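Local coordinates for protein nucleocapsid (Crimean-congo hemorrhagic fever virus, PDB 4AKL) that binds double- and single-stranded RNA, probably taking part in packaging of the viral genome, and probably also cuts double-stranded DNA without sequence specificity, at residues C74-E79 and S464-A469; M211-P216 and D274-N279. One frame throughout, in Å; residues are numbered along the deposited sequence.

In the fold
The two contacts lie far apart in this chain, about half of it helix and almost none of it strand. Interaction 1 is a buried contact in the globular head, its centre about 14 Å from the centre of the chain, and joins residues 385 positions apart in sequence. Interaction 2 belongs to the projecting helical stalk, about 41 Å from that centre, and is partly open to solvent. Their centres are about 52 Å apart and their nearest atoms about 34 Å, so neither touches the other. Along the chain, interaction 2 is nested within the long loop that interaction 1 closes. Its second segment, 274-279, lies on helix 270-292, which begins directly after the DEVD motif (Asp266 to Asp269).

Interaction 1. Residues C74-E79 and S464-A469; sequences CAPIYE and SPFQNA
Phe466 meets Glu79 and Pro76 from two different directions. Its CD2 lies 3.5 Å from Glu79 CB, and Glu79 O sits 4.1 Å above the ring plane, offset toward the rim. Near the plane of the ring, at its edge, stands Pro76, whose CG is 4.2 Å from Phe466 CE2. The same Pro76 CG touches Pro465 CD at 4.1 Å, with the two proline rings set obliquely, so the apolar part of the contact runs over consecutive residues of the 464-469 loop.

Only the root of the Glu79 side chain takes part in this packing. A bend at chi2 (78°) turns its carboxylate away from the phenyl ring, toward Ser33, Asn142 and Asn144, with which it forms hydrogen bonds. A water bridges the two segments: it is 2.6 Å from Ser464 OG and gives a weak bond of 3.1 Å to Glu79 OE1.

Ser464 OG also accepts a hydrogen bond from the backbone N of Phe466, at 3.0 Å and a nearly straight 165°, which braces the turn that carries the aromatic ring. This is an ST turn superposed on a type I beta turn from Ser464 to Gln467; in the head domain it packs against the N-terminal end of helix 77-83, with Pro76 in the N-cap position.

Interaction 2. Residues M211-P216 and D274-N279; sequences MAFNPP and DNMVTN
Met276 SD approaches the rim of the Phe213 ring, 3.6 Å from Phe213 CD1 and equally 3.6 Å from Phe213 CE1. Its distance to the ring centroid is 4.8 Å, and the line between them makes 86° with the ring normal; the sulfur therefore lies in the plane of the ring, beside a C-C edge and not over a face.

Torsions on both sides account for this meeting. With CG anti to the backbone N (chi1 -179°) and chi2 also extended, the Met276 chain runs straight out from helix 270-292 toward the other segment. It bends at the thioether, where chi3 is -73°, and the methyl group turns aside and comes within 4.0 Å of Ala212 O (from Met276 CE), while staying 4.1 Å from Phe213 CD1. Phe213 has its CG anti to its own carbonyl carbon and beside the backbone N, which brings the CD1-CE1 edge of the ring to the sulfur. Ala212 adds a looser apolar contact, its CB being 4.4 Å from Met276 SD. The side chains of Phe213 and Met276 run at about a right angle to each other.

No hydrogen bond joins the segments; the contact is made by van der Waals and sulfur-aromatic packing. Residues 211-213 form the end of a 3-10 segment, and on the helix Asp274 O accepts from both Thr278 N and Thr278 OG1, the hydroxyl oxygen lying well above the carbonyl plane. Phe213 also rests on Leu257 and Leu261 of helix 245-263, and Ala212 on Phe204 of helix 195-204. Because Phe213 and Met276 both touch a crystal neighbour, lattice influence on their conformations cannot be excluded. The arrangement is an edge-on Met-aromatic contact, joining the 3-10 turn to helix 270-292 in the helical stalk.

Interaction 1. Residues C74-E79 and S464-A469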
loop_
_atom_site.group_PDB
_atom_site.type_symbol
_atom_site.label_atom_id
_atom_site.label_comp_id
_atom_site.label_asym_id
_atom_site.label_seq_id
_atom_site.Cartn_x
_atom_site.Cartn_y
_atom_site.Cartn_z
ATOM N N CYS A 74 13.052 12.745 12.046
ATOM C CA CYS A 74 13.239 12.657 10.615
ATOM C C CYS A 74 11.954 12.665 9.844
ATOM O O CYS A 74 11.948 12.217 8.689
ATOM C CB CYS A 74 14.093 11.437 10.294
ATOM S SG CYS A 74 13.329 9.991 10.613
ATOM N N ALA A 75 10.863 13.181 10.444
ATOM C CA ALA A 75 9.610 13.376 9.705
ATOM C C ALA A 75 9.836 14.389 8.550
ATOM O O ALA A 75 10.525 15.383 8.742
ATOM C CB ALA A 75 8.478 13.859 10.614
ATOM N N PRO A 76 9.294 14.091 7.349
ATOM C CA PRO A 76 9.328 14.981 6.185
ATOM C C PRO A 76 8.312 16.046 6.394
ATOM O O PRO A 76 7.127 15.887 6.035
ATOM C CB PRO A 76 8.988 14.060 5.019
ATOM C CG PRO A 76 8.203 13.048 5.581
ATOM C CD PRO A 76 8.660 12.822 7.005
ATOM N N ILE A 77 8.773 17.137 6.984
ATOM C CA ILE A 77 7.876 18.239 7.397
ATOM C C ILE A 77 6.934 18.761 6.335
ATOM O O ILE A 77 5.718 18.952 6.591
ATOM C CB ILE A 77 8.649 19.406 7.944
ATOM C CG1 ILE A 77 9.344 18.987 9.246
ATOM C CG2 ILE A 77 7.709 20.552 8.233
ATOM C CD1 ILE A 77 8.364 18.538 10.392
ATOM N N TYR A 78 7.470 18.967 5.151
ATOM C CA TYR A 78 6.698 19.596 4.062
ATOM C C TYR A 78 5.504 18.744 3.720
ATOM O O TYR A 78 4.385 19.230 3.659
ATOM C CB TYR A 78 7.566 19.777 2.815
ATOM C CG TYR A 78 6.871 20.487 1.684
ATOM C CD1 TYR A 78 6.893 21.849 1.603
ATOM C CD2 TYR A 78 6.168 19.776 0.686
ATOM C CE1 TYR A 78 6.269 22.518 0.580
ATOM C CE2 TYR A 78 5.515 20.452 -0.364
ATOM C CZ TYR A 78 5.572 21.811 -0.406
ATOM O OH TYR A 78 4.957 22.504 -1.418
ATOM N N GLU A 79 5.743 17.462 3.525
ATOM C CA GLU A 79 4.681 16.582 3.055
ATOM C C GLU A 79 3.712 16.244 4.174
ATOM O O GLU A 79 2.502 16.179 3.918
ATOM C CB GLU A 79 5.256 15.331 2.407
ATOM C CG GLU A 79 5.942 15.609 1.099
ATOM C CD GLU A 79 7.376 16.207 1.202
ATOM O OE1 GLU A 79 8.011 16.101 2.276
ATOM O OE2 GLU A 79 7.857 16.783 0.167
ATOM N N SER A 464 9.512 8.526 0.269
ATOM C CA SER A 464 8.620 9.269 1.112
ATOM C C SER A 464 7.497 8.330 1.514
ATOM O O SER A 464 7.128 7.428 0.714
ATOM C CB SER A 464 8.036 10.455 0.363
ATOM O OG SER A 464 6.887 10.999 0.997
ATOM N N PRO A 465 6.950 8.517 2.744
ATOM C CA PRO A 465 5.748 7.793 3.140
ATOM C C PRO A 465 4.479 8.150 2.361
ATOM O O PRO A 465 3.520 7.381 2.427
ATOM C CB PRO A 465 5.567 8.147 4.636
ATOM C CG PRO A 465 6.361 9.323 4.878
ATOM C CD PRO A 465 7.467 9.361 3.835
ATOM N N PHE A 466 4.487 9.303 1.631
ATOM C CA PHE A 466 3.313 9.788 0.921
ATOM C C PHE A 466 3.227 9.391 -0.544
ATOM O O PHE A 466 2.326 9.819 -1.216
ATOM C CB PHE A 466 3.203 11.297 1.094
ATOM C CG PHE A 466 3.110 11.663 2.522
ATOM C CD1 PHE A 466 1.921 11.527 3.191
ATOM C CD2 PHE A 466 4.227 12.100 3.217
ATOM C CE1 PHE A 466 1.824 11.830 4.598
ATOM C CE2 PHE A 466 4.133 12.395 4.586
ATOM C CZ PHE A 466 2.906 12.259 5.271
ATOM N N GLN A 467 4.153 8.566 -0.993
ATOM C CA GLN A 467 4.112 7.963 -2.311
ATOM C C GLN A 467 3.267 6.724 -2.329
ATOM O O GLN A 467 3.259 5.986 -1.385
ATOM C CB GLN A 467 5.535 7.614 -2.797
ATOM C CG GLN A 467 6.258 8.795 -3.327
ATOM C CD GLN A 467 7.764 8.652 -3.342
ATOM O OE1 GLN A 467 8.356 7.784 -2.654
ATOM N NE2 GLN A 467 8.409 9.522 -4.112
ATOM N N ASN A 468 2.538 6.515 -3.406
ATOM C CA ASN A 468 1.772 5.287 -3.653
ATOM C C ASN A 468 2.604 4.520 -4.628
ATOM O O ASN A 468 3.060 5.090 -5.659
ATOM C CB ASN A 468 0.377 5.626 -4.181
ATOM C CG ASN A 468 -0.379 4.410 -4.803
ATOM O OD1 ASN A 468 0.123 3.711 -5.710
ATOM N ND2 ASN A 468 -1.595 4.194 -4.335
ATOM N N ALA A 469 2.827 3.235 -4.352
ATOM C CA ALA A 469 3.716 2.430 -5.217
ATOM C C ALA A 469 2.994 1.261 -5.883
ATOM O O ALA A 469 3.659 0.308 -6.354
ATOM C CB ALA A 469 4.952 1.937 -4.416
HETATM O O HOH W 1 8.148 13.062 2.011
#

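Interaction 2. Residues M211-P216 and D274-N279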
loop_
_atom_site.group_PDB
_atom_site.type_symbol
_atom_site.label_atom_id
_atom_site.label_comp_id
_atom_site.label_asym_id
_atom_site.label_seq_id
_atom_site.Cartn_x
_atom_site.Cartn_y
_atom_site.Cartn_z
ATOM N N MET A 211 -12.489 -16.515 -37.310
ATOM C CA MET A 211 -11.598 -17.560 -36.753
ATOM C C MET A 211 -12.287 -18.421 -35.705
ATOM O O MET A 211 -11.961 -19.578 -35.554
ATOM C CB MET A 211 -10.340 -16.959 -36.124
ATOM C CG MET A 211 -9.442 -16.256 -37.085
ATOM S SD MET A 211 -8.117 -15.407 -36.211
ATOM C CE MET A 211 -7.096 -16.806 -35.741
ATOM N N ALA A 212 -13.245 -17.870 -34.984
ATOM C CA ALA A 212 -13.972 -18.650 -33.980
ATOM C C ALA A 212 -14.723 -19.886 -34.562
ATOM O O ALA A 212 -15.022 -20.826 -33.830
ATOM C CB ALA A 212 -14.905 -17.786 -33.283
ATOM N N PHE A 213 -14.988 -19.901 -35.871
ATOM C CA PHE A 213 -15.679 -21.068 -36.484
ATOM C C PHE A 213 -14.831 -22.313 -36.657
ATOM O O PHE A 213 -15.433 -23.401 -36.774
ATOM C CB PHE A 213 -16.314 -20.722 -37.819
ATOM C CG PHE A 213 -17.283 -19.602 -37.767
ATOM C CD1 PHE A 213 -17.927 -19.212 -36.564
ATOM C CD2 PHE A 213 -17.587 -18.918 -38.930
ATOM C CE1 PHE A 213 -18.792 -18.185 -36.558
ATOM C CE2 PHE A 213 -18.501 -17.874 -38.932
ATOM C CZ PHE A 213 -19.103 -17.502 -37.732
ATOM N N ASN A 214 -13.497 -22.184 -36.701
ATOM C CA ASN A 214 -12.577 -23.356 -36.691
ATOM C C ASN A 214 -11.166 -23.158 -36.028
ATOM O O ASN A 214 -10.148 -23.100 -36.720
ATOM C CB ASN A 214 -12.445 -24.021 -38.095
ATOM C CG ASN A 214 -11.717 -23.156 -39.130
ATOM O OD1 ASN A 214 -11.896 -21.944 -39.180
ATOM N ND2 ASN A 214 -10.891 -23.801 -39.977
ATOM N N PRO A 215 -11.127 -23.093 -34.666
ATOM C CA PRO A 215 -9.893 -23.024 -33.942
ATOM C C PRO A 215 -9.061 -24.305 -34.124
ATOM O O PRO A 215 -9.640 -25.356 -34.326
ATOM C CB PRO A 215 -10.341 -22.926 -32.473
ATOM C CG PRO A 215 -11.706 -22.688 -32.465
ATOM C CD PRO A 215 -12.278 -23.088 -33.753
ATOM N N PRO A 216 -7.714 -24.204 -34.029
ATOM C CA PRO A 216 -6.774 -25.339 -34.241
ATOM C C PRO A 216 -6.850 -26.496 -33.222
ATOM O O PRO A 216 -6.480 -27.629 -33.562
ATOM C CB PRO A 216 -5.385 -24.668 -34.150
ATOM C CG PRO A 216 -5.594 -23.439 -33.402
ATOM C CD PRO A 216 -6.980 -22.963 -33.704
ATOM N N ASP A 274 -26.356 -17.800 -31.655
ATOM C CA ASP A 274 -26.551 -17.228 -30.304
ATOM C C ASP A 274 -25.694 -17.947 -29.250
ATOM O O ASP A 274 -25.094 -17.297 -28.412
ATOM C CB ASP A 274 -28.015 -17.245 -29.862
ATOM C CG ASP A 274 -28.889 -16.313 -30.666
ATOM O OD1 ASP A 274 -28.355 -15.423 -31.345
ATOM O OD2 ASP A 274 -30.139 -16.484 -30.621
ATOM N N ASN A 275 -25.645 -19.280 -29.304
ATOM C CA ASN A 275 -24.834 -20.072 -28.341
ATOM C C ASN A 275 -23.335 -19.754 -28.439
ATOM O O ASN A 275 -22.655 -19.610 -27.418
ATOM C CB ASN A 275 -25.091 -21.595 -28.472
ATOM C CG ASN A 275 -26.543 -22.002 -28.039
ATOM O OD1 ASN A 275 -27.212 -21.272 -27.327
ATOM N ND2 ASN A 275 -27.004 -23.164 -28.489
ATOM N N MET A 276 -22.835 -19.620 -29.655
ATOM C CA MET A 276 -21.431 -19.271 -29.844
ATOM C C MET A 276 -21.129 -17.898 -29.245
ATOM O O MET A 276 -20.111 -17.750 -28.562
ATOM C CB MET A 276 -21.038 -19.304 -31.308
ATOM C CG MET A 276 -19.566 -18.968 -31.505
ATOM S SD MET A 276 -18.997 -19.381 -33.139
ATOM C CE MET A 276 -18.910 -21.170 -33.094
ATOM N N VAL A 277 -21.998 -16.907 -29.496
ATOM C CA VAL A 277 -21.785 -15.579 -28.948
ATOM C C VAL A 277 -21.819 -15.655 -27.415
ATOM O O VAL A 277 -20.886 -15.168 -26.736
ATOM C CB VAL A 277 -22.852 -14.537 -29.422
ATOM C CG1 VAL A 277 -22.890 -13.295 -28.465
ATOM C CG2 VAL A 277 -22.626 -14.120 -30.875
ATOM N N THR A 278 -22.891 -16.267 -26.888
ATOM C CA THR A 278 -23.032 -16.477 -25.455
ATOM C C THR A 278 -21.783 -17.128 -24.887
ATOM O O THR A 278 -21.250 -16.653 -23.888
ATOM C CB THR A 278 -24.282 -17.349 -25.121
ATOM O OG1 THR A 278 -25.452 -16.661 -25.539
ATOM C CG2 THR A 278 -24.394 -17.628 -23.593
ATOM N N ASN A 279 -21.314 -18.198 -25.541
ATOM C CA ASN A 279 -20.187 -18.982 -25.030
ATOM C C ASN A 279 -18.843 -18.281 -25.060
ATOM O O ASN A 279 -18.030 -18.455 -24.137
ATOM C CB ASN A 279 -20.083 -20.323 -25.755
ATOM C CG ASN A 279 -21.117 -21.311 -25.288
ATOM O OD1 ASN A 279 -21.668 -21.195 -24.185
ATOM N ND2 ASN A 279 -21.379 -22.305 -26.116
#